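Local coordinates for protein glutathione S-transferase 2 (PDB 1TU7) that transfers glutathione to electrophilic, halide-bearing substrates as a homodimeric Pi-class enzyme that appears central to detoxification in the parasitic nematode Onchocerca volvulus, at residues V160-I163 / C168-K171; Q58-V61 / A65-R68. All coordinates share one frame; numbering follows the deposited sequence.

Both contacts join elements close in sequence and are largely buried, yet their centres lie 30 Å apart on opposite sides of the chain's centre. Contact 1 belongs to the helical C-terminal domain, where the end of helix 149-164 meets the loop that follows it. Contact 2 belongs to the thioredoxin-like N-terminal domain, where edge strand 58-61 meets helix 63-73. Their chemistry differs accordingly. Contact 1 mixes a thiol, a leucine and a glutamine amide, with a water joining the two segments. Contact 2 rests on aliphatic groups and backbone carbonyls, and the second subunit packs against it, whereas no other protein chain touches contact 1.

Contact 1 (V160-I163 / C168-K171); sequences VHQI and CLDK
Cys168 starts the contact by turning its sulfur onto the last turn of helix 149-164. With chi1 at 67°, SG sits between the backbone N and the carbonyl carbon of its own residue and reaches the backbone opposite: it lies 3.5 Å from His161 O and 4.0 Å from His161 CB. SG of Cys168 also lies 4.0 Å from Gln162 CG. The imidazole of His161 leads away from this meeting; its NE2 is hydrogen-bonded to Glu157 and its ring meets that of Tyr101. Leu121 and Leu125 of helix 109-132 pack on Cys168 as well.

Leu169 continues the contact with Gln162, the two side chains crossing at about a right angle. The CD1 methyl of Leu169 comes 3.4 Å from Gln162 NE2 and 3.8 Å from Gln162 CD, so the amide end of the glutamine is in van der Waals contact with the leucine branch. The glutamine chain runs extended beyond CG (chi2 -159°), which carries the amide across to the loop. There a water takes up both polar groups, accepting from Gln162 NE2 at 2.7 Å and from the backbone N of Leu169 at 2.9 Å. This bridge ties the side-chain amide to the loop backbone and should limit its rotation. Leu169 also rests on Leu125 and on Lys176 of helix 173-183. The loop joining helices 149-164 and 173-183 thus folds back on the first of them, within the all-helical C-terminal domain of the glutathione transferase fold.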
ATOM      1  N   VAL A 160      15.545  -1.988 -10.928  1.00 13.08           N
ATOM      2  CA  VAL A 160      15.351  -0.649 -11.510  1.00 13.70           C
ATOM      3  C   VAL A 160      16.331   0.343 -10.930  1.00 14.06           C
ATOM      4  O   VAL A 160      16.812   1.237 -11.633  1.00 13.77           O
ATOM      5  CB  VAL A 160      13.904  -0.142 -11.415  1.00 14.85           C
ATOM      6  CG1 VAL A 160      12.948  -1.141 -12.030  1.00 14.24           C
ATOM      7  CG2 VAL A 160      13.522   0.250 -10.040  1.00 16.86           C
ATOM      8  N   HIS A 161      16.694   0.187  -9.668  1.00 12.73           N
ATOM      9  CA  HIS A 161      17.681   1.114  -9.108  1.00 13.31           C
ATOM     10  C   HIS A 161      19.090   0.862  -9.653  1.00 14.40           C
ATOM     11  O   HIS A 161      19.862   1.804  -9.739  1.00 14.32           O
ATOM     12  CB  HIS A 161      17.634   1.151  -7.590  1.00 12.77           C
ATOM     13  CG  HIS A 161      16.439   1.891  -7.076  1.00 13.34           C
ATOM     14  ND1 HIS A 161      16.466   3.201  -6.659  1.00 16.98           N
ATOM     15  CD2 HIS A 161      15.140   1.518  -7.030  1.00 11.08           C
ATOM     16  CE1 HIS A 161      15.247   3.578  -6.318  1.00 11.10           C
ATOM     17  NE2 HIS A 161      14.420   2.581  -6.551  1.00 16.56           N
ATOM     18  N   GLN A 162      19.417  -0.365 -10.037  1.00 15.33           N
ATOM     19  CA  GLN A 162      20.707  -0.629 -10.681  1.00 16.84           C
ATOM     20  C   GLN A 162      20.731  -0.092 -12.088  1.00 16.62           C
ATOM     21  O   GLN A 162      21.779   0.260 -12.581  1.00 17.81           O
ATOM     22  CB  GLN A 162      21.011  -2.109 -10.700  1.00 18.37           C
ATOM     23  CG  GLN A 162      21.431  -2.661  -9.375  1.00 20.27           C
ATOM     24  CD  GLN A 162      22.193  -3.961  -9.537  1.00 25.92           C
ATOM     25  OE1 GLN A 162      21.852  -4.808 -10.390  1.00 31.12           O
ATOM     26  NE2 GLN A 162      23.219  -4.126  -8.750  1.00 22.49           N
ATOM     27  N   ILE A 163      19.585  -0.029 -12.751  1.00 15.77           N
ATOM     28  CA  ILE A 163      19.517   0.639 -14.036  1.00 16.00           C
ATOM     29  C   ILE A 163      19.817   2.136 -13.812  1.00 16.22           C
ATOM     30  O   ILE A 163      20.561   2.755 -14.593  1.00 17.63           O
ATOM     31  CB  ILE A 163      18.161   0.458 -14.690  1.00 15.96           C
ATOM     32  CG1 ILE A 163      17.948  -0.996 -15.092  1.00 16.26           C
ATOM     33  CG2 ILE A 163      18.056   1.332 -15.952  1.00 16.31           C
ATOM     34  CD1 ILE A 163      16.595  -1.326 -15.493  1.00 15.75           C
ATOM     35  N   CYS A 168      24.778   1.140  -7.252  1.00 17.33           N
ATOM     36  CA  CYS A 168      24.057   1.424  -5.998  1.00 17.76           C
ATOM     37  C   CYS A 168      24.114   0.316  -4.938  1.00 16.80           C
ATOM     38  O   CYS A 168      23.913   0.601  -3.752  1.00 16.62           O
ATOM     39  CB  CYS A 168      22.583   1.823  -6.240  1.00 16.88           C
ATOM     40  SG  CYS A 168      21.512   0.529  -6.902  1.00 16.06           S
ATOM     41  N   LEU A 169      24.355  -0.917  -5.373  1.00 17.53           N
ATOM     42  CA  LEU A 169      24.427  -2.052  -4.450  1.00 18.05           C
ATOM     43  C   LEU A 169      25.840  -2.443  -4.055  1.00 19.73           C
ATOM     44  O   LEU A 169      26.033  -3.442  -3.334  1.00 19.72           O
ATOM     45  CB  LEU A 169      23.709  -3.268  -5.017  1.00 17.48           C
ATOM     46  CG  LEU A 169      22.242  -3.065  -5.410  1.00 17.14           C
ATOM     47  CD1 LEU A 169      21.576  -4.412  -5.764  1.00 18.69           C
ATOM     48  CD2 LEU A 169      21.461  -2.303  -4.340  1.00 19.13           C
ATOM     49  N   ASP A 170      26.819  -1.639  -4.473  1.00 19.92           N
ATOM     50  CA  ASP A 170      28.228  -1.910  -4.173  1.00 21.33           C
ATOM     51  C   ASP A 170      28.435  -2.103  -2.680  1.00 21.39           C
ATOM     52  O   ASP A 170      29.160  -3.018  -2.263  1.00 23.06           O
ATOM     53  CB  ASP A 170      29.102  -0.724  -4.630  1.00 22.25           C
ATOM     54  CG  ASP A 170      29.443  -0.758  -6.112  1.00 23.87           C
ATOM     55  OD1 ASP A 170      29.019  -1.685  -6.845  1.00 27.02           O
ATOM     56  OD2 ASP A 170      30.141   0.145  -6.632  1.00 28.27           O
ATOM     57  N   LYS A 171      27.822  -1.243  -1.869  1.00 20.18           N
ATOM     58  CA  LYS A 171      28.012  -1.252  -0.426  1.00 20.56           C
ATOM     59  C   LYS A 171      26.985  -2.089   0.340  1.00 18.66           C
ATOM     60  O   LYS A 171      26.971  -2.098   1.572  1.00 18.38           O
ATOM     61  CB  LYS A 171      28.002   0.183   0.092  1.00 21.11           C
ATOM     62  CG  LYS A 171      29.096   1.058  -0.526  1.00 25.49           C
ATOM     63  CD  LYS A 171      29.245   2.391   0.199  1.00 30.11           C
ATOM     64  CE  LYS A 171      30.336   3.263  -0.424  1.00 32.93           C
ATOM     65  NZ  LYS A 171      31.252   2.481  -1.310  1.00 35.94           N
TER
HETATM   66  O   HOH W   1      24.880  -2.193  -7.980  1.00 18.44           O

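Contact 2 (Q58-V61 / A65-R68); sequences QQIV and AILR
Ile66 and Ile60 meet at a slant, one branch of each side chain in contact. The CG2 methyl of Ile60 rests 3.8 Å from Ile66 CG1, while the same Ile66 branch lies in front of the strand's carbonyl oxygen: CG1 and CD1 of Ile66 are both 3.4 Å from Ile60 O. At Ile66, CG1 stands opposite the carbonyl carbon (chi1 -67°) and CD1 prolongs it in an extended course (chi2 165°), which brings the end of the side chain nearer the strand than its CB direction alone suggests. Aliphatic carbons of Ile66 thereby border the Ile60 carbonyl oxygen on the helix side, and Ile66 also touches Leu53 of the neighbouring strand 52-55, the strand with which the Ile60 backbone is hydrogen-bonded.

The two segments belong to the thioredoxin-like N-terminal domain. Strand 58-61 is an outermost strand of the chain's four-stranded mixed sheet and runs antiparallel to strand 52-55, and the chain turns from it directly into helix 63-73, which packs back on the strand. Gln62 and Ser63, at this turn, lie in the pocket of the bound glutathione, and the Ile66 side chain is about 6 Å from that ligand.

Ala65 approaches beside Ile66 and points its CB at the strand, where it lies 4.5 Å from Ile60 CG2 and 3.9 Å from Val61 O. The contact buries this oxygen, which has no hydrogen-bonding partner in the model. Val61 contributes its backbone here, because its CB is directed away from the helix; its side chain packs on Met89 of the second subunit. One helical turn after Ala65, Arg68 NE forms a salt bridge with Asp88 of the second subunit, whose Thr85 packs against Ile60.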
ATOM      1  N   GLN A  58     -12.986 -13.207 -11.851  1.00 18.66           N
ATOM      2  CA  GLN A  58     -12.704 -12.215 -10.829  1.00 18.95           C
ATOM      3  C   GLN A  58     -11.826 -11.127 -11.415  1.00 17.79           C
ATOM      4  O   GLN A  58     -10.783 -11.420 -11.976  1.00 19.82           O
ATOM      5  CB  GLN A  58     -11.956 -12.867  -9.669  1.00 19.97           C
ATOM      6  CG  GLN A  58     -11.940 -12.087  -8.400  1.00 24.61           C
ATOM      7  CD  GLN A  58     -11.281 -12.842  -7.254  1.00 30.67           C
ATOM      8  OE1 GLN A  58     -10.767 -13.959  -7.433  1.00 34.42           O
ATOM      9  NE2 GLN A  58     -11.293 -12.235  -6.077  1.00 34.41           N
ATOM     10  N   GLN A  59     -12.254  -9.879 -11.286  1.00 15.21           N
ATOM     11  CA  GLN A  59     -11.529  -8.733 -11.730  1.00 14.82           C
ATOM     12  C   GLN A  59     -10.960  -8.012 -10.512  1.00 13.77           C
ATOM     13  O   GLN A  59     -11.695  -7.451  -9.684  1.00 14.89           O
ATOM     14  CB  GLN A  59     -12.431  -7.791 -12.535  1.00 14.13           C
ATOM     15  CG  GLN A  59     -11.682  -6.592 -13.072  1.00 15.44           C
ATOM     16  CD  GLN A  59     -12.536  -5.444 -13.583  1.00 17.60           C
ATOM     17  OE1 GLN A  59     -13.676  -5.285 -13.166  1.00 22.04           O
ATOM     18  NE2 GLN A  59     -11.951  -4.589 -14.402  1.00 21.11           N
ATOM     19  N   ILE A  60      -9.619  -8.024 -10.409  1.00 13.26           N
ATOM     20  CA  ILE A  60      -8.916  -7.501  -9.250  1.00 13.10           C
ATOM     21  C   ILE A  60      -7.984  -6.373  -9.673  1.00 12.61           C
ATOM     22  O   ILE A  60      -7.031  -6.595 -10.423  1.00 13.74           O
ATOM     23  CB  ILE A  60      -8.099  -8.613  -8.582  1.00 13.02           C
ATOM     24  CG1 ILE A  60      -8.955  -9.849  -8.354  1.00 13.75           C
ATOM     25  CG2 ILE A  60      -7.532  -8.085  -7.270  1.00 13.45           C
ATOM     26  CD1 ILE A  60      -8.141 -11.072  -8.022  1.00 15.54           C
ATOM     27  N   VAL A  61      -8.247  -5.157  -9.222  1.00 11.69           N
ATOM     28  CA  VAL A  61      -7.301  -4.075  -9.342  1.00 11.93           C
ATOM     29  C   VAL A  61      -6.568  -3.888  -7.999  1.00 11.85           C
ATOM     30  O   VAL A  61      -6.850  -4.610  -7.037  1.00 12.66           O
ATOM     31  CB  VAL A  61      -7.952  -2.757  -9.861  1.00 12.31           C
ATOM     32  CG1 VAL A  61      -8.484  -2.954 -11.258  1.00 12.59           C
ATOM     33  CG2 VAL A  61      -9.052  -2.234  -8.932  1.00 12.48           C
ATOM     34  N   ALA A  65      -3.128  -5.786  -3.733  1.00 11.56           N
ATOM     35  CA  ALA A  65      -4.200  -6.770  -3.560  1.00 11.58           C
ATOM     36  C   ALA A  65      -4.045  -7.926  -4.545  1.00 11.13           C
ATOM     37  O   ALA A  65      -4.290  -9.065  -4.207  1.00 12.54           O
ATOM     38  CB  ALA A  65      -5.575  -6.131  -3.729  1.00 12.21           C
ATOM     39  N   ILE A  66      -3.597  -7.613  -5.757  1.00 12.34           N
ATOM     40  CA  ILE A  66      -3.341  -8.633  -6.767  1.00 11.84           C
ATOM     41  C   ILE A  66      -2.247  -9.560  -6.272  1.00 12.46           C
ATOM     42  O   ILE A  66      -2.386 -10.787  -6.299  1.00 11.63           O
ATOM     43  CB  ILE A  66      -2.947  -7.986  -8.125  1.00 11.27           C
ATOM     44  CG1 ILE A  66      -4.112  -7.207  -8.745  1.00 11.68           C
ATOM     45  CG2 ILE A  66      -2.426  -9.066  -9.082  1.00 11.19           C
ATOM     46  CD1 ILE A  66      -3.716  -6.264  -9.872  1.00 12.57           C
ATOM     47  N   LEU A  67      -1.151  -8.973  -5.821  1.00 12.12           N
ATOM     48  CA  LEU A  67      -0.030  -9.768  -5.343  1.00 12.94           C
ATOM     49  C   LEU A  67      -0.412 -10.664  -4.161  1.00 13.41           C
ATOM     50  O   LEU A  67      -0.030 -11.831  -4.119  1.00 12.77           O
ATOM     51  CB  LEU A  67       1.121  -8.846  -4.977  1.00 15.54           C
ATOM     52  CG  LEU A  67       2.572  -9.012  -5.321  1.00 22.28           C
ATOM     53  CD1 LEU A  67       2.828  -9.756  -6.616  1.00 20.13           C
ATOM     54  CD2 LEU A  67       3.118  -7.576  -5.341  1.00 22.54           C
ATOM     55  N   ARG A  68      -1.140 -10.122  -3.187  1.00 13.04           N
ATOM     56  CA  ARG A  68      -1.529 -10.942  -2.031  1.00 13.61           C
ATOM     57  C   ARG A  68      -2.525 -12.026  -2.400  1.00 13.46           C
ATOM     58  O   ARG A  68      -2.506 -13.111  -1.849  1.00 14.66           O
ATOM     59  CB  ARG A  68      -2.078 -10.079  -0.893  1.00 13.48           C
ATOM     60  CG  ARG A  68      -0.969  -9.370  -0.153  1.00 16.56           C
ATOM     61  CD  ARG A  68      -1.440  -8.525   0.994  1.00 16.59           C
ATOM     62  NE  ARG A  68      -2.042  -7.314   0.524  1.00 15.13           N
ATOM     63  CZ  ARG A  68      -1.381  -6.208   0.235  1.00 15.99           C
ATOM     64  NH1 ARG A  68      -0.033  -6.213   0.372  1.00 21.51           N
ATOM     65  NH2 ARG A  68      -2.005  -5.141  -0.203  1.00 17.00           N
TER